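Local coordinates for protein polyguluronate lyase (Corynebacterium sp., PDB 1UAI) that probably cleaves the poly-alpha-L-guluronate regions of alginate as a lyase with a jelly-roll beta-sandwich fold, at residues V18-G23 and F39-W44; Q55-V60 and Y211-L216; A86-T91 and N188-G193; I118-D123 and H183-N188. One frame throughout, in Å; residues are numbered along the deposited sequence.

Overall arrangement
In this jelly-roll beta-sandwich interaction 2 pairs two strands within the seven-stranded sheet, while interactions 1, 3 and 4 bring loops against strands of the other sheet or, in 4, against the turn after one. Interaction 1 comes first along the chain; interactions 3 and 4 fall within the span that interaction 2 closes, with 4 inside 3. Interactions 1 and 2, centres 10 Å apart, are joined by probable hydrogen bonds, W44 O with R57 N and P43 O with Q55 NE2; interactions 3 and 4, 7 Å apart, share N188. Interactions 2 and 3 lie on opposite sides of the chain's centre, 22 Å apart, yet F56 and V214 pack on G193, tying sheet to sheet.

Interaction 1 of 4, residues V18-G23 and F39-W44; sequences VTLPIG and FATAPW
The forked end of L20 enters the hollow between F39 and T41. Its CD1 comes within 3.7 Å of F39 CZ, the two side chains approaching from opposite directions, while CD2 meets T41 CG2 tip to tip at 4.0 Å; V18 CG1 adds a looser touch on the same phenyl ring. I22 divides its branches in a similar way. With CG1 between the backbone N and the carbonyl carbon (chi1 57°), CD1 reaches the T41 hydroxyl oxygen OG1 at 3.8 Å, and CG2, turned the other way, presses to 3.4 Å from W44 NE1. P21 supplies the last bump: its CG lies 3.8 Å from W44 CB. On the opposite side of the indole plane P43, which follows a cis peptide bond, sets its CD over the ring centre, so two prolines flank the tryptophan. No hydrogen bond crosses the contact; fit alone joins the two segments. Strand 16-20 runs between strands 27-31 and 72-79, with V18 also packed on I31 and L75. The loop of 39-44 lies over this region on its way to strand 45-47, and W44 leans on R57 of strand 54-59 while its carbonyl oxygen takes a hydrogen bond from S73 OG.

Interaction 2 of 4, residues Q55-V60 and Y211-L216; sequences QFRAAV and YGQVSL
R57 lays its guanidinium flat on the ring of Y211, the planes 8° apart and the centres 4.0 Å apart, with CD over the ring face as a CH-pi contact 3.6 Å from the centroid. A bend at chi3 (-61°) turns the group so that its edge also meets the side chain of Q213. There OE1 is gripped side-on by two nitrogens, R57 NE at 2.8 Å and R57 NH2 at 2.9 Å, both bonds close to the guanidinium plane. The Q55 amide stacks on that of Q213, and a water accepts from Q213 NE2, donates to Q55 OE1 and is weakly bonded to R57 NH2. Further out, N104 OD1 receives Q213 NE2 and S215 OG, P43 O receives Q55 NE2, and H105 stacks with Y211. All this stands on two antiparallel strands: F56 with V214 and A58 with G212 are hydrogen-bonded pairs, F56 N reaching V214 O at 2.8 Å. On the other face F56 CE2 packs against L216 CB at 3.7 Å, toward the sandwich interior. Between these two segments the arginine meets no carboxylate; its charge is probably stabilised by the amide dipole and, through an off-centre cation-pi contact, by the Y211 ring, and the two donors on OE1 would polarise the Q213 amide, favouring donation from NE2.

Interaction 3 of 4, residues A86-T91 and N188-G193; sequences ASWSAT and NYFKAG
A G1 beta bulge sets G187 and N188 both opposite W88, and a single antiparallel bridge fastens the loop of 86-91 to the start of strand 189-192 in the jelly roll. W88 N bonds to N188 O at 2.9 Å, and W88 O takes two donors in return: N188 N at 3.0 Å and the side-chain N188 ND2 at 3.1 Å, the latter tilted from the carbonyl plane. The other end of that amide, N188 OD1, accepts from H183 NE2. With CG between its backbone N and carbonyl carbon (chi1 39°), W88 folds its indole back under the same asparagine. N188 CB then stands over the six-membered ring, 3.5 Å from its centroid, and N188 O lies over the same ring system toward its rim. The indole N-H is used elsewhere: E77 OE1 accepts from both W88 NE1 and F190 N, which helps to fix the rotation of the indole and ties it to strand 72-79. H95 stacks on W88 as well. At the start of the loop, Y189 CB rests 3.5 Å from A86 O. The far corner of the indole ends on F190: W88 CZ2 sits over the centre of its ring, 3.4 Å from F190 CZ, with the two ring planes 45° apart.

Interaction 4 of 4, residues I118-D123 and H183-N188; sequences IHDGDD and HTSSGN
D120, which opens an Asx turn just after strand 112-119, lies against the loop of 183-188 where it swings into strand 189-192. Its backbone makes the first touch: D120 CA points a C-H at G187 O, 3.1 Å away, and H119 O receives a similar contact from N188 CA. Moving outward, D120 CB lies 3.5 Å from N188 OD1 and equally near G187 O. CG is placed between the backbone N and carbonyl carbon (chi1 63°), which sets the carboxylate between its own turn and the other segment, so that the two oxygens have different partners. OD1 turns back to its own turn and accepts two amides, D122 N at 2.8 Å from above the carboxylate plane and D123 N almost along the C-O axis; the second bond extends the Asx turn to a wider Asx motif. OD2 faces the other segment, at the edge of the H183 ring and 3.6 Å from its CE1. S185 OG is also near OD2, but its position is less sure and that bond remains doubtful. The loop holds its own shape around N188: H183 NE2 donates to N188 OD1 at 2.7 Å, in the ring plane, and N188 ND2 donates to S185 O at 2.8 Å. G187 adopts a positive phi (73°) in the bulge that brings its carbonyl to D120. On the outer side, G121 N lies too badly angled to bond to G187 O; instead a water accepts from G121 N at 2.8 Å and donates to S186 O at 2.7 Å.

Interaction 1 of 4, residues V18-G23 and F39-W44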
# COMPACT_ATOMS: atom_id res chain seq x y z
N VAL A 18 -5.01 -1.09 9.78
CA VAL A 18 -3.66 -0.69 9.44
C VAL A 18 -2.62 -1.56 10.14
O VAL A 18 -2.80 -1.97 11.29
CB VAL A 18 -3.40 0.81 9.80
CG1 VAL A 18 -3.42 1.00 11.31
CG2 VAL A 18 -2.07 1.27 9.20
N THR A 19 -1.55 -1.87 9.40
CA THR A 19 -0.43 -2.65 9.92
C THR A 19 0.72 -1.65 9.96
O THR A 19 0.95 -0.93 8.99
CB THR A 19 -0.06 -3.82 9.00
OG1 THR A 19 -1.20 -4.67 8.84
CG2 THR A 19 1.09 -4.63 9.59
N LEU A 20 1.43 -1.62 11.09
CA LEU A 20 2.50 -0.67 11.31
C LEU A 20 3.91 -1.25 11.33
O LEU A 20 4.10 -2.46 11.34
CB LEU A 20 2.23 0.05 12.63
CG LEU A 20 0.85 0.69 12.74
CD1 LEU A 20 0.53 0.99 14.20
CD2 LEU A 20 0.81 1.96 11.90
N PRO A 21 4.93 -0.37 11.32
CA PRO A 21 6.34 -0.78 11.35
C PRO A 21 6.91 -0.75 12.77
O PRO A 21 8.13 -0.75 12.96
CB PRO A 21 7.00 0.23 10.43
CG PRO A 21 6.27 1.48 10.77
CD PRO A 21 4.82 1.03 10.87
N ILE A 22 6.02 -0.70 13.76
CA ILE A 22 6.41 -0.70 15.16
C ILE A 22 5.70 -1.86 15.84
O ILE A 22 4.80 -2.48 15.26
CB ILE A 22 6.03 0.62 15.87
CG1 ILE A 22 4.52 0.88 15.75
CG2 ILE A 22 6.82 1.78 15.28
CD1 ILE A 22 4.05 2.12 16.49
N GLY A 23 6.12 -2.17 17.07
CA GLY A 23 5.53 -3.26 17.81
C GLY A 23 6.62 -4.08 18.48
O GLY A 23 7.80 -3.73 18.41
N PHE A 39 -7.07 7.00 15.69
CA PHE A 39 -5.71 6.52 15.88
C PHE A 39 -4.70 7.20 14.97
O PHE A 39 -4.97 7.44 13.79
CB PHE A 39 -5.63 5.01 15.62
CG PHE A 39 -4.22 4.47 15.70
CD1 PHE A 39 -3.58 4.34 16.93
CD2 PHE A 39 -3.52 4.15 14.54
CE1 PHE A 39 -2.27 3.90 17.00
CE2 PHE A 39 -2.20 3.71 14.61
CZ PHE A 39 -1.57 3.58 15.84
N ALA A 40 -3.54 7.50 15.53
CA ALA A 40 -2.45 8.10 14.78
C ALA A 40 -1.16 7.80 15.53
O ALA A 40 -1.15 7.70 16.76
CB ALA A 40 -2.64 9.61 14.66
N THR A 41 -0.07 7.62 14.79
CA THR A 41 1.23 7.37 15.40
C THR A 41 2.29 7.97 14.48
O THR A 41 2.64 7.41 13.44
CB THR A 41 1.48 5.86 15.64
OG1 THR A 41 2.76 5.69 16.27
CG2 THR A 41 1.43 5.07 14.34
N ALA A 42 2.79 9.14 14.87
CA ALA A 42 3.79 9.85 14.10
C ALA A 42 5.16 9.20 14.23
O ALA A 42 5.55 8.78 15.32
CB ALA A 42 3.86 11.31 14.54
N PRO A 43 5.93 9.13 13.13
CA PRO A 43 5.62 9.61 11.78
C PRO A 43 5.10 8.51 10.85
O PRO A 43 4.86 8.76 9.67
CB PRO A 43 6.97 10.12 11.31
CG PRO A 43 7.89 9.04 11.84
CD PRO A 43 7.36 8.82 13.26
N TRP A 44 4.91 7.31 11.39
CA TRP A 44 4.50 6.16 10.59
C TRP A 44 3.11 6.16 9.97
O TRP A 44 2.93 5.64 8.87
CB TRP A 44 4.66 4.88 11.43
CG TRP A 44 5.82 4.94 12.37
CD1 TRP A 44 5.77 4.87 13.73
CD2 TRP A 44 7.20 5.12 12.02
NE1 TRP A 44 7.03 5.01 14.26
CE2 TRP A 44 7.93 5.16 13.23
CE3 TRP A 44 7.89 5.26 10.81
CZ2 TRP A 44 9.31 5.33 13.27
CZ3 TRP A 44 9.27 5.42 10.85
CH2 TRP A 44 9.97 5.46 12.07

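Interaction 2 of 4, residues Q55-V60 and Y211-L216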
# COMPACT_ATOMS: atom_id res chain seq x y z
N GLN A 55 -0.01 10.24 5.64
CA GLN A 55 1.40 9.90 5.50
C GLN A 55 1.65 8.51 6.08
O GLN A 55 1.31 8.24 7.24
CB GLN A 55 2.25 10.93 6.25
CG GLN A 55 3.71 10.54 6.43
CD GLN A 55 4.50 11.64 7.11
OE1 GLN A 55 4.58 12.76 6.61
NE2 GLN A 55 5.08 11.33 8.26
N PHE A 56 2.24 7.64 5.26
CA PHE A 56 2.59 6.28 5.66
C PHE A 56 4.11 6.20 5.54
O PHE A 56 4.66 6.48 4.47
CB PHE A 56 1.99 5.24 4.71
CG PHE A 56 0.50 5.14 4.79
CD1 PHE A 56 -0.11 4.23 5.65
CD2 PHE A 56 -0.30 5.90 3.95
CE1 PHE A 56 -1.49 4.09 5.68
CE2 PHE A 56 -1.69 5.76 3.96
CZ PHE A 56 -2.29 4.85 4.83
N ARG A 57 4.79 5.82 6.62
CA ARG A 57 6.24 5.71 6.59
C ARG A 57 6.69 4.41 7.24
O ARG A 57 6.18 4.02 8.28
CB ARG A 57 6.88 6.89 7.33
CG ARG A 57 8.41 6.87 7.31
CD ARG A 57 9.03 8.00 8.13
NE ARG A 57 8.66 9.31 7.62
CZ ARG A 57 9.11 10.46 8.12
NH1 ARG A 57 9.97 10.45 9.14
NH2 ARG A 57 8.71 11.61 7.61
N ALA A 58 7.66 3.74 6.60
CA ALA A 58 8.22 2.50 7.12
C ALA A 58 9.72 2.51 6.86
O ALA A 58 10.16 2.54 5.71
CB ALA A 58 7.57 1.29 6.45
N ALA A 59 10.50 2.51 7.94
CA ALA A 59 11.96 2.53 7.86
C ALA A 59 12.52 1.13 7.72
O ALA A 59 11.88 0.15 8.09
CB ALA A 59 12.53 3.22 9.09
N VAL A 60 13.74 1.03 7.21
CA VAL A 60 14.37 -0.26 6.99
C VAL A 60 14.57 -1.11 8.24
O VAL A 60 14.70 -2.33 8.15
CB VAL A 60 15.74 -0.11 6.27
CG1 VAL A 60 15.54 0.64 4.96
CG2 VAL A 60 16.74 0.62 7.16
N TYR A 211 14.20 5.43 5.20
CA TYR A 211 12.85 4.92 5.02
C TYR A 211 12.16 5.18 3.69
O TYR A 211 12.61 5.97 2.86
CB TYR A 211 11.97 5.53 6.12
CG TYR A 211 11.89 7.05 6.04
CD1 TYR A 211 10.97 7.69 5.19
CD2 TYR A 211 12.75 7.86 6.79
CE1 TYR A 211 10.91 9.08 5.10
CE2 TYR A 211 12.69 9.25 6.71
CZ TYR A 211 11.77 9.86 5.86
OH TYR A 211 11.71 11.23 5.79
N GLY A 212 11.03 4.49 3.54
CA GLY A 212 10.18 4.66 2.39
C GLY A 212 8.94 5.35 2.94
O GLY A 212 8.53 5.09 4.07
N GLN A 213 8.36 6.25 2.15
CA GLN A 213 7.17 6.97 2.58
C GLN A 213 6.25 7.22 1.39
O GLN A 213 6.71 7.54 0.30
CB GLN A 213 7.53 8.30 3.23
CG GLN A 213 6.31 9.14 3.61
CD GLN A 213 6.68 10.41 4.35
OE1 GLN A 213 7.28 10.35 5.43
NE2 GLN A 213 6.33 11.56 3.79
N VAL A 214 4.96 7.06 1.64
CA VAL A 214 3.92 7.27 0.64
C VAL A 214 2.83 8.13 1.26
O VAL A 214 2.51 7.99 2.45
CB VAL A 214 3.28 5.93 0.20
CG1 VAL A 214 2.07 6.18 -0.68
CG2 VAL A 214 4.30 5.08 -0.53
N SER A 215 2.26 9.03 0.47
CA SER A 215 1.16 9.88 0.93
C SER A 215 -0.06 9.48 0.12
O SER A 215 -0.01 9.43 -1.12
CB SER A 215 1.47 11.36 0.72
OG SER A 215 2.44 11.81 1.66
N LEU A 216 -1.15 9.18 0.81
CA LEU A 216 -2.40 8.75 0.19
C LEU A 216 -3.43 9.87 0.30
O LEU A 216 -3.79 10.29 1.39
CB LEU A 216 -2.88 7.48 0.89
CG LEU A 216 -4.00 6.65 0.28
CD1 LEU A 216 -3.64 6.25 -1.14
CD2 LEU A 216 -4.22 5.41 1.14
O HOH W 1 7.51 13.70 5.47

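Interaction 3 of 4, residues A86-T91 and N188-G193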
# COMPACT_ATOMS: atom_id res chain seq x y z
N ALA A 86 -11.46 -8.65 4.15
CA ALA A 86 -12.07 -8.73 2.84
C ALA A 86 -11.47 -9.92 2.10
O ALA A 86 -10.30 -10.26 2.29
CB ALA A 86 -11.82 -7.45 2.06
N SER A 87 -12.29 -10.56 1.28
CA SER A 87 -11.89 -11.71 0.49
C SER A 87 -12.85 -11.80 -0.68
O SER A 87 -14.03 -12.09 -0.50
CB SER A 87 -11.99 -12.99 1.34
OG SER A 87 -11.68 -14.13 0.56
N TRP A 88 -12.36 -11.54 -1.89
CA TRP A 88 -13.24 -11.60 -3.05
C TRP A 88 -12.68 -12.36 -4.24
O TRP A 88 -11.47 -12.59 -4.36
CB TRP A 88 -13.66 -10.18 -3.48
CG TRP A 88 -12.58 -9.14 -3.38
CD1 TRP A 88 -12.32 -8.33 -2.32
CD2 TRP A 88 -11.62 -8.81 -4.39
NE1 TRP A 88 -11.25 -7.51 -2.60
CE2 TRP A 88 -10.80 -7.79 -3.86
CE3 TRP A 88 -11.37 -9.28 -5.69
CZ2 TRP A 88 -9.74 -7.23 -4.58
CZ3 TRP A 88 -10.31 -8.72 -6.41
CH2 TRP A 88 -9.52 -7.70 -5.85
N SER A 89 -13.60 -12.76 -5.11
CA SER A 89 -13.31 -13.53 -6.31
C SER A 89 -12.85 -12.69 -7.49
O SER A 89 -13.25 -11.54 -7.64
CB SER A 89 -14.57 -14.31 -6.70
OG SER A 89 -14.44 -14.87 -8.00
N ALA A 90 -12.01 -13.28 -8.33
CA ALA A 90 -11.53 -12.60 -9.52
C ALA A 90 -12.37 -13.01 -10.73
O ALA A 90 -12.28 -12.39 -11.79
CB ALA A 90 -10.06 -12.95 -9.77
N THR A 91 -13.20 -14.04 -10.56
CA THR A 91 -14.04 -14.55 -11.65
C THR A 91 -15.54 -14.26 -11.47
O THR A 91 -16.35 -14.60 -12.34
CB THR A 91 -13.87 -16.07 -11.81
OG1 THR A 91 -14.17 -16.72 -10.58
CG2 THR A 91 -12.44 -16.40 -12.22
N ASN A 188 -8.92 -12.67 -2.81
CA ASN A 188 -8.20 -11.43 -3.09
C ASN A 188 -8.64 -10.29 -2.17
O ASN A 188 -9.75 -10.29 -1.65
CB ASN A 188 -8.44 -10.99 -4.53
CG ASN A 188 -8.00 -12.03 -5.53
OD1 ASN A 188 -6.81 -12.23 -5.74
ND2 ASN A 188 -8.97 -12.69 -6.15
N TYR A 189 -7.75 -9.32 -1.99
CA TYR A 189 -8.03 -8.14 -1.20
C TYR A 189 -7.05 -7.04 -1.57
O TYR A 189 -5.97 -7.30 -2.11
CB TYR A 189 -7.98 -8.45 0.31
CG TYR A 189 -6.65 -8.93 0.84
CD1 TYR A 189 -5.71 -8.02 1.34
CD2 TYR A 189 -6.34 -10.29 0.90
CE1 TYR A 189 -4.50 -8.46 1.87
CE2 TYR A 189 -5.13 -10.73 1.43
CZ TYR A 189 -4.22 -9.81 1.92
OH TYR A 189 -3.03 -10.24 2.46
N PHE A 190 -7.46 -5.80 -1.32
CA PHE A 190 -6.64 -4.64 -1.65
C PHE A 190 -5.81 -4.15 -0.47
O PHE A 190 -6.15 -4.38 0.70
CB PHE A 190 -7.53 -3.47 -2.10
CG PHE A 190 -8.26 -3.71 -3.40
CD1 PHE A 190 -7.56 -3.92 -4.58
CD2 PHE A 190 -9.65 -3.66 -3.45
CE1 PHE A 190 -8.23 -4.08 -5.80
CE2 PHE A 190 -10.33 -3.81 -4.65
CZ PHE A 190 -9.62 -4.02 -5.83
N LYS A 191 -4.71 -3.47 -0.79
CA LYS A 191 -3.83 -2.86 0.20
C LYS A 191 -3.31 -1.55 -0.38
O LYS A 191 -3.19 -1.42 -1.60
CB LYS A 191 -2.62 -3.75 0.54
CG LYS A 191 -2.96 -5.18 0.93
CD LYS A 191 -1.82 -5.81 1.72
CE LYS A 191 -1.80 -5.28 3.15
NZ LYS A 191 -0.62 -5.74 3.91
N ALA A 192 -3.00 -0.60 0.49
CA ALA A 192 -2.46 0.69 0.06
C ALA A 192 -1.70 1.32 1.22
O ALA A 192 -2.14 1.26 2.36
CB ALA A 192 -3.59 1.61 -0.39
N GLY A 193 -0.55 1.91 0.91
CA GLY A 193 0.27 2.54 1.94
C GLY A 193 1.74 2.49 1.55
O GLY A 193 2.08 2.63 0.38

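Interaction 4 of 4, residues I118-D123 and H183-N188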
# COMPACT_ATOMS: atom_id res chain seq x y z
N ILE A 118 -2.82 -5.80 -4.88
CA ILE A 118 -3.89 -6.78 -4.84
C ILE A 118 -3.08 -7.95 -4.29
O ILE A 118 -2.00 -8.27 -4.81
CB ILE A 118 -4.45 -7.18 -6.22
CG1 ILE A 118 -5.29 -6.03 -6.80
CG2 ILE A 118 -5.31 -8.44 -6.08
CD1 ILE A 118 -5.85 -6.33 -8.17
N HIS A 119 -3.59 -8.55 -3.23
CA HIS A 119 -2.92 -9.67 -2.58
C HIS A 119 -3.98 -10.75 -2.41
O HIS A 119 -5.17 -10.44 -2.37
CB HIS A 119 -2.42 -9.20 -1.21
CG HIS A 119 -1.36 -10.07 -0.60
ND1 HIS A 119 -1.62 -11.33 -0.11
CD2 HIS A 119 -0.05 -9.84 -0.38
CE1 HIS A 119 -0.51 -11.84 0.39
NE2 HIS A 119 0.46 -10.96 0.24
N ASP A 120 -3.58 -12.01 -2.36
CA ASP A 120 -4.57 -13.06 -2.12
C ASP A 120 -4.12 -13.94 -0.97
O ASP A 120 -3.29 -13.53 -0.16
CB ASP A 120 -4.88 -13.88 -3.39
CG ASP A 120 -3.69 -14.66 -3.93
OD1 ASP A 120 -2.70 -14.86 -3.21
OD2 ASP A 120 -3.78 -15.09 -5.10
N GLY A 121 -4.68 -15.14 -0.87
CA GLY A 121 -4.33 -16.02 0.23
C GLY A 121 -2.92 -16.58 0.17
O GLY A 121 -2.43 -17.13 1.16
N ASP A 122 -2.25 -16.44 -0.96
CA ASP A 122 -0.90 -16.97 -1.12
C ASP A 122 0.21 -15.93 -1.15
O ASP A 122 1.27 -16.14 -0.56
CB ASP A 122 -0.82 -17.81 -2.39
CG ASP A 122 -1.61 -19.10 -2.28
OD1 ASP A 122 -1.22 -19.96 -1.46
OD2 ASP A 122 -2.62 -19.24 -3.00
N ASP A 123 -0.02 -14.81 -1.83
CA ASP A 123 1.01 -13.77 -1.92
C ASP A 123 0.51 -12.58 -2.72
O ASP A 123 -0.67 -12.50 -3.06
CB ASP A 123 2.27 -14.36 -2.56
CG ASP A 123 3.49 -13.48 -2.39
OD1 ASP A 123 3.70 -12.95 -1.28
OD2 ASP A 123 4.25 -13.32 -3.37
N HIS A 183 -5.91 -13.63 -13.94
CA HIS A 183 -5.93 -14.03 -12.54
C HIS A 183 -7.31 -14.62 -12.24
O HIS A 183 -8.32 -13.93 -12.38
CB HIS A 183 -5.67 -12.81 -11.66
CG HIS A 183 -5.55 -13.12 -10.20
ND1 HIS A 183 -4.55 -13.92 -9.69
CD2 HIS A 183 -6.30 -12.73 -9.15
CE1 HIS A 183 -4.69 -14.00 -8.38
NE2 HIS A 183 -5.74 -13.29 -8.02
N THR A 184 -7.35 -15.88 -11.82
CA THR A 184 -8.62 -16.54 -11.55
C THR A 184 -8.84 -17.03 -10.12
O THR A 184 -9.90 -17.57 -9.80
CB THR A 184 -8.82 -17.74 -12.49
OG1 THR A 184 -7.74 -18.67 -12.31
CG2 THR A 184 -8.84 -17.27 -13.94
N SER A 185 -7.84 -16.86 -9.26
CA SER A 185 -7.99 -17.31 -7.88
C SER A 185 -8.88 -16.36 -7.09
O SER A 185 -9.06 -15.21 -7.47
CB SER A 185 -6.62 -17.41 -7.20
OG SER A 185 -6.03 -16.13 -7.06
N SER A 186 -9.44 -16.87 -6.00
CA SER A 186 -10.29 -16.06 -5.13
C SER A 186 -9.45 -15.68 -3.92
O SER A 186 -8.23 -15.86 -3.93
CB SER A 186 -11.53 -16.85 -4.70
OG SER A 186 -12.36 -17.12 -5.81
N GLY A 187 -10.09 -15.16 -2.87
CA GLY A 187 -9.36 -14.77 -1.68
C GLY A 187 -8.52 -13.51 -1.86
O GLY A 187 -7.54 -13.30 -1.15
N ASN A 188 -8.92 -12.67 -2.81
CA ASN A 188 -8.20 -11.43 -3.09
C ASN A 188 -8.64 -10.29 -2.17
O ASN A 188 -9.75 -10.29 -1.65
CB ASN A 188 -8.44 -10.99 -4.53
CG ASN A 188 -8.00 -12.03 -5.53
OD1 ASN A 188 -6.81 -12.23 -5.74
ND2 ASN A 188 -8.97 -12.69 -6.15
O HOH W 2 -6.34 -16.88 -2.24